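Long-range contacts in Polyphosphate:AMP phosphotransferase (Meiothermus ruber H328, PDB 5O6M), which uses inorganic polyphosphate as phosphate donor to convert AMP to ADP and ADP to ATP, and also accepts other nucleoside mono- and diphosphates: residues 56-61 / 115-120; 162-167 / 241-246. The protein carries 1 engineered substitution. All blocks are in the same frame, centred on the assembly; numbering follows the deposited sequence.

Interaction 1. Residues 56-61 / 115-120; sequences HKVLVV and GELVIF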
ATOM      1  N   HIS D  56       2.693  -6.650 -21.589  1.00 45.28           N
ATOM      2  CA  HIS D  56       1.274  -6.329 -21.577  1.00 52.92           C
ATOM      3  C   HIS D  56       0.683  -6.446 -20.178  1.00 49.85           C
ATOM      4  O   HIS D  56       1.140  -7.237 -19.347  1.00 51.25           O
ATOM      5  CB  HIS D  56       0.530  -7.244 -22.549  1.00 39.21           C
ATOM      6  CG  HIS D  56       0.909  -7.019 -23.978  1.00 52.08           C
ATOM      7  ND1 HIS D  56       1.802  -7.830 -24.646  1.00 55.42           N
ATOM      8  CD2 HIS D  56       0.529  -6.068 -24.863  1.00 45.60           C
ATOM      9  CE1 HIS D  56       1.951  -7.390 -25.882  1.00 54.52           C
ATOM     10  NE2 HIS D  56       1.190  -6.322 -26.039  1.00 45.17           N
ATOM     11  N   LYS D  57      -0.364  -5.660 -19.931  1.00 45.86           N
ATOM     12  CA  LYS D  57      -1.159  -5.756 -18.715  1.00 43.38           C
ATOM     13  C   LYS D  57      -2.566  -6.163 -19.109  1.00 37.33           C
ATOM     14  O   LYS D  57      -3.129  -5.606 -20.055  1.00 49.96           O
ATOM     15  CB  LYS D  57      -1.216  -4.426 -17.955  1.00 48.46           C
ATOM     16  CG  LYS D  57      -0.017  -3.520 -18.102  1.00 40.37           C
ATOM     17  CD  LYS D  57      -0.291  -2.225 -17.352  1.00 43.91           C
ATOM     18  CE  LYS D  57       0.850  -1.252 -17.466  1.00 38.77           C
ATOM     19  NZ  LYS D  57       0.686  -0.398 -18.671  1.00 48.37           N
ATOM     20  N   VAL D  58      -3.138  -7.118 -18.386  1.00 40.94           N
ATOM     21  CA  VAL D  58      -4.437  -7.676 -18.740  1.00 45.33           C
ATOM     22  C   VAL D  58      -5.359  -7.598 -17.528  1.00 47.56           C
ATOM     23  O   VAL D  58      -5.028  -8.121 -16.457  1.00 44.83           O
ATOM     24  CB  VAL D  58      -4.305  -9.120 -19.249  1.00 48.67           C
ATOM     25  CG1 VAL D  58      -5.664  -9.685 -19.609  1.00 37.42           C
ATOM     26  CG2 VAL D  58      -3.349  -9.169 -20.443  1.00 36.34           C
ATOM     27  N   LEU D  59      -6.513  -6.956 -17.703  1.00 47.12           N
ATOM     28  CA  LEU D  59      -7.502  -6.767 -16.646  1.00 45.28           C
ATOM     29  C   LEU D  59      -8.807  -7.437 -17.055  1.00 43.90           C
ATOM     30  O   LEU D  59      -9.380  -7.099 -18.097  1.00 46.34           O
ATOM     31  CB  LEU D  59      -7.727  -5.277 -16.368  1.00 40.87           C
ATOM     32  CG  LEU D  59      -8.874  -4.914 -15.421  1.00 40.54           C
ATOM     33  CD1 LEU D  59      -8.637  -5.447 -14.020  1.00 37.39           C
ATOM     34  CD2 LEU D  59      -9.075  -3.401 -15.391  1.00 41.19           C
ATOM     35  N   VAL D  60      -9.271  -8.382 -16.239  1.00 43.03           N
ATOM     36  CA  VAL D  60     -10.540  -9.071 -16.451  1.00 45.00           C
ATOM     37  C   VAL D  60     -11.505  -8.640 -15.351  1.00 49.42           C
ATOM     38  O   VAL D  60     -11.259  -8.890 -14.164  1.00 52.67           O
ATOM     39  CB  VAL D  60     -10.358 -10.596 -16.466  1.00 45.09           C
ATOM     40  CG1 VAL D  60     -11.705 -11.297 -16.572  1.00 40.55           C
ATOM     41  CG2 VAL D  60      -9.449 -11.006 -17.613  1.00 47.93           C
ATOM     42  N   VAL D  61     -12.607  -8.002 -15.746  1.00 47.72           N
ATOM     43  CA  VAL D  61     -13.644  -7.555 -14.821  1.00 42.43           C
ATOM     44  C   VAL D  61     -14.780  -8.570 -14.813  1.00 47.99           C
ATOM     45  O   VAL D  61     -15.223  -9.029 -15.874  1.00 45.42           O
ATOM     46  CB  VAL D  61     -14.165  -6.161 -15.206  1.00 49.81           C
ATOM     47  CG1 VAL D  61     -15.286  -5.733 -14.268  1.00 44.95           C
ATOM     48  CG2 VAL D  61     -13.031  -5.150 -15.178  1.00 41.94           C
ATOM     49  N   GLY D 115       3.054  -7.857 -17.479  1.00 42.05           N
ATOM     50  CA  GLY D 115       3.224  -9.286 -17.351  1.00 43.15           C
ATOM     51  C   GLY D 115       2.205  -9.968 -16.469  1.00 47.28           C
ATOM     52  O   GLY D 115       2.287 -11.190 -16.281  1.00 49.08           O
ATOM     53  N   GLU D 116       1.241  -9.226 -15.931  1.00 48.17           N
ATOM     54  CA  GLU D 116       0.302  -9.745 -14.951  1.00 52.14           C
ATOM     55  C   GLU D 116      -1.110  -9.746 -15.519  1.00 42.68           C
ATOM     56  O   GLU D 116      -1.480  -8.879 -16.315  1.00 48.05           O
ATOM     57  CB  GLU D 116       0.351  -8.903 -13.664  1.00 43.64           C
ATOM     58  CG  GLU D 116      -0.471  -9.442 -12.505  1.00 51.11           C
ATOM     59  CD  GLU D 116      -0.504  -8.481 -11.323  1.00 52.10           C
ATOM     60  OE1 GLU D 116      -0.387  -7.256 -11.547  1.00 48.38           O
ATOM     61  OE2 GLU D 116      -0.640  -8.951 -10.172  1.00 48.82           O
ATOM     62  N   LEU D 117      -1.897 -10.727 -15.094  1.00 44.89           N
ATOM     63  CA  LEU D 117      -3.319 -10.794 -15.393  1.00 43.76           C
ATOM     64  C   LEU D 117      -4.065 -10.698 -14.073  1.00 44.50           C
ATOM     65  O   LEU D 117      -3.858 -11.526 -13.178  1.00 46.65           O
ATOM     66  CB  LEU D 117      -3.673 -12.085 -16.137  1.00 45.07           C
ATOM     67  CG  LEU D 117      -5.078 -12.235 -16.732  1.00 46.76           C
ATOM     68  CD1 LEU D 117      -5.148 -13.459 -17.632  1.00 45.53           C
ATOM     69  CD2 LEU D 117      -6.149 -12.319 -15.652  1.00 49.87           C
ATOM     70  N   VAL D 118      -4.927  -9.698 -13.949  1.00 43.93           N
ATOM     71  CA  VAL D 118      -5.676  -9.469 -12.724  1.00 45.36           C
ATOM     72  C   VAL D 118      -7.157  -9.659 -13.006  1.00 48.91           C
ATOM     73  O   VAL D 118      -7.676  -9.178 -14.019  1.00 49.58           O
ATOM     74  CB  VAL D 118      -5.404  -8.069 -12.142  1.00 41.43           C
ATOM     75  CG1 VAL D 118      -6.376  -7.777 -11.017  1.00 43.85           C
ATOM     76  CG2 VAL D 118      -3.966  -7.970 -11.648  1.00 44.39           C
ATOM     77  N   ILE D 119      -7.833 -10.360 -12.104  1.00 43.67           N
ATOM     78  CA  ILE D 119      -9.277 -10.520 -12.151  1.00 43.20           C
ATOM     79  C   ILE D 119      -9.869  -9.637 -11.065  1.00 55.75           C
ATOM     80  O   ILE D 119      -9.545  -9.795  -9.882  1.00 52.12           O
ATOM     81  CB  ILE D 119      -9.691 -11.984 -11.964  1.00 43.21           C
ATOM     82  CG1 ILE D 119      -9.048 -12.848 -13.047  1.00 45.22           C
ATOM     83  CG2 ILE D 119     -11.204 -12.117 -12.011  1.00 55.97           C
ATOM     84  CD1 ILE D 119      -8.883 -14.299 -12.649  1.00 53.52           C
ATOM     85  N   PHE D 120     -10.711  -8.687 -11.470  1.00 53.62           N
ATOM     86  CA  PHE D 120     -11.490  -7.900 -10.522  1.00 44.14           C
ATOM     87  C   PHE D 120     -12.744  -8.689 -10.160  1.00 51.12           C
ATOM     88  O   PHE D 120     -13.654  -8.842 -10.981  1.00 47.54           O
ATOM     89  CB  PHE D 120     -11.838  -6.531 -11.101  1.00 45.75           C
ATOM     90  CG  PHE D 120     -10.744  -5.506 -10.944  1.00 48.64           C
ATOM     91  CD1 PHE D 120      -9.507  -5.861 -10.427  1.00 46.48           C
ATOM     92  CD2 PHE D 120     -10.962  -4.181 -11.293  1.00 39.71           C
ATOM     93  CE1 PHE D 120      -8.501  -4.913 -10.275  1.00 47.35           C
ATOM     94  CE2 PHE D 120      -9.964  -3.232 -11.143  1.00 38.15           C
ATOM     95  CZ  PHE D 120      -8.733  -3.595 -10.634  1.00 39.21           C
TER
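Gly115 opens the pairing with a bond from its N to His56 O, 2.7 Å. At its backbone angles a side chain would be pressed against the preceding carbonyl oxygen, a clash that glycine avoids. Glu116 gives only its backbone to the neighbour: its O accepts Val58 N at 3.2 Å, while its carboxylate is held by a salt bridge to Arg87 and a bond to the backbone N of Arg113.

At Leu117 the regular parallel ladder is under way. Val58 O takes the N-H of Val118 at 3.0 Å and also the weaker CA-H of Leu117. With CG anti to its backbone N (chi1 -170°), Leu117 sets its branch point beside Val58 CG1 (3.9 Å) and its CD2 near Val60 CG2. Leu50 of helix 29-53 packs on Val58 and Leu117 from this side. These are two inner strands of the five-stranded parallel sheet, order 2-3-1-4-5, at the centre of the P-loop NTPase-type fold of PPK2 enzymes; the chain between them passes through helix 70-77 and edge strand 86-90.

Val118 then presents its O to Val60 N in a nearly straight bond of 2.8 Å (N-H...O 177°). Ile119, on the same face as Leu117, rests its CG1 against Val60 CB and its CA-H against Val60 O, which also accepts Phe120 N at 2.8 Å. Phe120 lies on the other face with Leu59, whose CD1 methyl sits 3.5 Å from the ring centroid and only 4° off its normal, a CH-pi contact centred on the ring. Phe91, one of the residues lining the ATP pocket, meets Phe120 edge-to-face.

Interaction 2. Residues 162-167 / 241-246; sequences TILKFF and HILVET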
ATOM      1  N   THR D 162      -4.959  -4.267 -21.622  1.00 42.28           N
ATOM      2  CA  THR D 162      -6.062  -4.920 -22.316  1.00 40.29           C
ATOM      3  C   THR D 162      -7.180  -5.206 -21.319  1.00 48.49           C
ATOM      4  O   THR D 162      -6.968  -5.902 -20.320  1.00 50.47           O
ATOM      5  CB  THR D 162      -5.600  -6.215 -22.984  1.00 43.77           C
ATOM      6  OG1 THR D 162      -4.674  -5.916 -24.037  1.00 44.71           O
ATOM      7  CG2 THR D 162      -6.786  -6.965 -23.545  1.00 40.76           C
ATOM      8  N   ILE D 163      -8.374  -4.689 -21.601  1.00 43.63           N
ATOM      9  CA  ILE D 163      -9.486  -4.698 -20.659  1.00 41.03           C
ATOM     10  C   ILE D 163     -10.595  -5.584 -21.202  1.00 48.75           C
ATOM     11  O   ILE D 163     -11.075  -5.375 -22.323  1.00 50.95           O
ATOM     12  CB  ILE D 163     -10.012  -3.277 -20.396  1.00 39.47           C
ATOM     13  CG1 ILE D 163      -8.890  -2.382 -19.873  1.00 46.82           C
ATOM     14  CG2 ILE D 163     -11.180  -3.312 -19.417  1.00 42.45           C
ATOM     15  CD1 ILE D 163      -9.301  -0.927 -19.714  1.00 47.39           C
ATOM     16  N   LEU D 164     -11.009  -6.561 -20.403  1.00 42.68           N
ATOM     17  CA  LEU D 164     -12.181  -7.373 -20.695  1.00 42.47           C
ATOM     18  C   LEU D 164     -13.151  -7.251 -19.531  1.00 46.43           C
ATOM     19  O   LEU D 164     -12.771  -7.472 -18.376  1.00 51.04           O
ATOM     20  CB  LEU D 164     -11.810  -8.847 -20.916  1.00 41.35           C
ATOM     21  CG  LEU D 164     -10.955  -9.196 -22.135  1.00 49.11           C
ATOM     22  CD1 LEU D 164     -11.260 -10.611 -22.609  1.00 40.15           C
ATOM     23  CD2 LEU D 164     -11.165  -8.193 -23.253  1.00 56.48           C
ATOM     24  N   LYS D 165     -14.401  -6.920 -19.834  1.00 43.24           N
ATOM     25  CA  LYS D 165     -15.442  -6.818 -18.823  1.00 45.33           C
ATOM     26  C   LYS D 165     -16.529  -7.833 -19.139  1.00 49.69           C
ATOM     27  O   LYS D 165     -17.062  -7.858 -20.254  1.00 49.10           O
ATOM     28  CB  LYS D 165     -16.006  -5.397 -18.756  1.00 47.54           C
ATOM     29  CG  LYS D 165     -14.950  -4.352 -18.399  1.00 41.07           C
ATOM     30  CD  LYS D 165     -15.509  -2.937 -18.389  1.00 45.95           C
ATOM     31  CE  LYS D 165     -15.867  -2.442 -19.774  1.00 44.42           C
ATOM     32  NZ  LYS D 165     -16.198  -0.983 -19.749  1.00 41.43           N
ATOM     33  N   PHE D 166     -16.833  -8.685 -18.165  1.00 47.24           N
ATOM     34  CA  PHE D 166     -17.812  -9.751 -18.322  1.00 43.38           C
ATOM     35  C   PHE D 166     -18.959  -9.522 -17.352  1.00 49.43           C
ATOM     36  O   PHE D 166     -18.741  -9.425 -16.138  1.00 51.27           O
ATOM     37  CB  PHE D 166     -17.178 -11.124 -18.073  1.00 42.86           C
ATOM     38  CG  PHE D 166     -16.125 -11.503 -19.074  1.00 43.19           C
ATOM     39  CD1 PHE D 166     -16.478 -11.987 -20.324  1.00 45.59           C
ATOM     40  CD2 PHE D 166     -14.781 -11.382 -18.766  1.00 41.77           C
ATOM     41  CE1 PHE D 166     -15.508 -12.340 -21.250  1.00 48.75           C
ATOM     42  CE2 PHE D 166     -13.805 -11.732 -19.687  1.00 46.04           C
ATOM     43  CZ  PHE D 166     -14.169 -12.216 -20.930  1.00 40.74           C
ATOM     44  N   PHE D 167     -20.172  -9.410 -17.885  1.00 47.87           N
ATOM     45  CA  PHE D 167     -21.385  -9.492 -17.081  1.00 53.73           C
ATOM     46  C   PHE D 167     -21.941 -10.904 -17.240  1.00 54.58           C
ATOM     47  O   PHE D 167     -22.374 -11.285 -18.331  1.00 54.28           O
ATOM     48  CB  PHE D 167     -22.402  -8.436 -17.506  1.00 46.44           C
ATOM     49  CG  PHE D 167     -23.683  -8.476 -16.719  1.00 52.22           C
ATOM     50  CD1 PHE D 167     -23.675  -8.276 -15.348  1.00 51.86           C
ATOM     51  CD2 PHE D 167     -24.895  -8.723 -17.345  1.00 55.93           C
ATOM     52  CE1 PHE D 167     -24.851  -8.311 -14.617  1.00 49.83           C
ATOM     53  CE2 PHE D 167     -26.075  -8.764 -16.620  1.00 50.34           C
ATOM     54  CZ  PHE D 167     -26.052  -8.556 -15.254  1.00 54.77           C
ATOM     55  N   HIS D 241     -13.315 -18.777 -24.248  1.00 54.94           N
ATOM     56  CA  HIS D 241     -13.047 -18.489 -25.655  1.00 58.76           C
ATOM     57  C   HIS D 241     -12.685 -17.026 -25.858  1.00 57.26           C
ATOM     58  O   HIS D 241     -11.678 -16.704 -26.500  1.00 60.17           O
ATOM     59  CB  HIS D 241     -14.248 -18.863 -26.524  1.00 58.04           C
ATOM     60  CG  HIS D 241     -14.088 -18.457 -27.956  1.00 69.88           C
ATOM     61  ND1 HIS D 241     -13.296 -19.155 -28.842  1.00 74.74           N
ATOM     62  CD2 HIS D 241     -14.607 -17.419 -28.654  1.00 75.19           C
ATOM     63  CE1 HIS D 241     -13.335 -18.565 -30.024  1.00 79.18           C
ATOM     64  NE2 HIS D 241     -14.126 -17.510 -29.936  1.00 71.47           N
ATOM     65  N   ILE D 242     -13.493 -16.122 -25.307  1.00 57.82           N
ATOM     66  CA  ILE D 242     -13.229 -14.699 -25.476  1.00 50.32           C
ATOM     67  C   ILE D 242     -11.859 -14.345 -24.912  1.00 52.50           C
ATOM     68  O   ILE D 242     -11.073 -13.637 -25.552  1.00 50.65           O
ATOM     69  CB  ILE D 242     -14.357 -13.874 -24.827  1.00 60.25           C
ATOM     70  CG1 ILE D 242     -15.668 -14.097 -25.595  1.00 54.91           C
ATOM     71  CG2 ILE D 242     -13.988 -12.398 -24.755  1.00 56.37           C
ATOM     72  CD1 ILE D 242     -16.914 -13.670 -24.855  1.00 55.27           C
ATOM     73  N   LEU D 243     -11.535 -14.863 -23.726  1.00 58.84           N
ATOM     74  CA  LEU D 243     -10.252 -14.541 -23.106  1.00 60.16           C
ATOM     75  C   LEU D 243      -9.078 -15.055 -23.934  1.00 52.83           C
ATOM     76  O   LEU D 243      -8.111 -14.325 -24.180  1.00 54.96           O
ATOM     77  CB  LEU D 243     -10.190 -15.109 -21.688  1.00 56.45           C
ATOM     78  CG  LEU D 243      -8.823 -14.962 -21.018  1.00 57.05           C
ATOM     79  CD1 LEU D 243      -8.406 -13.502 -20.982  1.00 42.51           C
ATOM     80  CD2 LEU D 243      -8.833 -15.556 -19.615  1.00 55.47           C
ATOM     81  N   VAL D 244      -9.144 -16.313 -24.376  1.00 53.61           N
ATOM     82  CA  VAL D 244      -8.012 -16.911 -25.084  1.00 47.31           C
ATOM     83  C   VAL D 244      -7.723 -16.157 -26.376  1.00 52.33           C
ATOM     84  O   VAL D 244      -6.573 -15.805 -26.663  1.00 48.90           O
ATOM     85  CB  VAL D 244      -8.265 -18.406 -25.348  1.00 58.49           C
ATOM     86  CG1 VAL D 244      -7.329 -18.908 -26.438  1.00 48.42           C
ATOM     87  CG2 VAL D 244      -8.070 -19.206 -24.068  1.00 47.00           C
ATOM     88  N   GLU D 245      -8.760 -15.907 -27.182  1.00 55.44           N
ATOM     89  CA  GLU D 245      -8.546 -15.232 -28.460  1.00 61.63           C
ATOM     90  C   GLU D 245      -7.934 -13.852 -28.256  1.00 58.67           C
ATOM     91  O   GLU D 245      -6.962 -13.485 -28.929  1.00 55.99           O
ATOM     92  CB  GLU D 245      -9.859 -15.133 -29.238  1.00 71.62           C
ATOM     93  CG  GLU D 245      -9.749 -14.292 -30.504  1.00 90.26           C
ATOM     94  CD  GLU D 245     -10.902 -14.513 -31.465  1.00100.95           C
ATOM     95  OE1 GLU D 245     -11.462 -15.630 -31.469  1.00101.13           O
ATOM     96  OE2 GLU D 245     -11.244 -13.572 -32.215  1.00 94.22           O
ATOM     97  N   THR D 246      -8.492 -13.071 -27.326  1.00 50.86           N
ATOM     98  CA  THR D 246      -7.902 -11.780 -26.983  1.00 52.40           C
ATOM     99  C   THR D 246      -6.417 -11.925 -26.661  1.00 46.79           C
ATOM    100  O   THR D 246      -5.590 -11.122 -27.107  1.00 45.40           O
ATOM    101  CB  THR D 246      -8.656 -11.152 -25.810  1.00 45.68           C
ATOM    102  OG1 THR D 246     -10.048 -11.060 -26.137  1.00 44.72           O
ATOM    103  CG2 THR D 246      -8.121  -9.758 -25.518  1.00 42.65           C
TER
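Leu164 is the central bump of this contact: its CD1 methyl enters the hollow between the neighbours Ile242 and Leu243 and, one turn on, Thr246. There it lies 3.9 Å from Ile242 CG2 and 3.8 Å from Thr246 OG1, and Leu243 CA borders it at 4.1 Å, while its other methyl, CD2, leans on Thr246 CG2. Leucine and threonine meet tip to tip; the isoleucine crosses the leucine at a slant.

On either side of Leu164, the next residues on the same face of the strand fill in the outline. Thr162 holds CG2 anti to its backbone N, and this methyl meets Thr246 CG2 at 3.7 Å as the two short side chains pass in opposite directions. Phe166 brings an edge instead: its CE1 and CZ both stand 3.8 Å from Ile242 CG2, which lies near the plane of the ring. Val60 and Ile227, on the flanking strands, also pack on Phe166.

Segment 241-246 of helix 232-249 thus runs along one face of the parallel sheet, its axis 173° from that of segment 162-167 and 10.4 Å away, the layered alpha/beta packing of P-loop folds. Leu43 of helix 29-53, on the same side of the sheet, touches Leu243.

Thr246 OG1 donates to Ile242 O at 2.8 Å, one turn back, and Thr246 N reaches that oxygen from the opposite face of its plane. A valine here has no hydroxyl, and would probably leave Ile242 O with one donor fewer and Leu164 CD1 without the oxygen it now touches.

No hydrogen bond or charge pair spans the two segments, so the attachment of helix to strand rests on the fit of methyls and one ring edge, with the hydroxyl's hydrogen-bonding kept inside the helix.

Overall arrangement
From the N terminus, the chain runs through helix 29-53 into segment 56-61, and interaction 1 closes a loop of 53 residues when segment 115-120 pairs beside it. Helix 145-158 then leads to segment 162-167, which joins the other edge of strand 57-64; 73 further residues, with strand 224-228 among them, pass before segment 241-246 closes interaction 2. The two loops therefore follow in series, neither nested nor crossed. Backbone bonds between strands 57-64 and 161-169, such as Val61 N to Leu164 O (2.7 Å), join them directly. Interaction 1 builds the sheet laterally, whereas interaction 2 fastens the late helix 232-249 over its face.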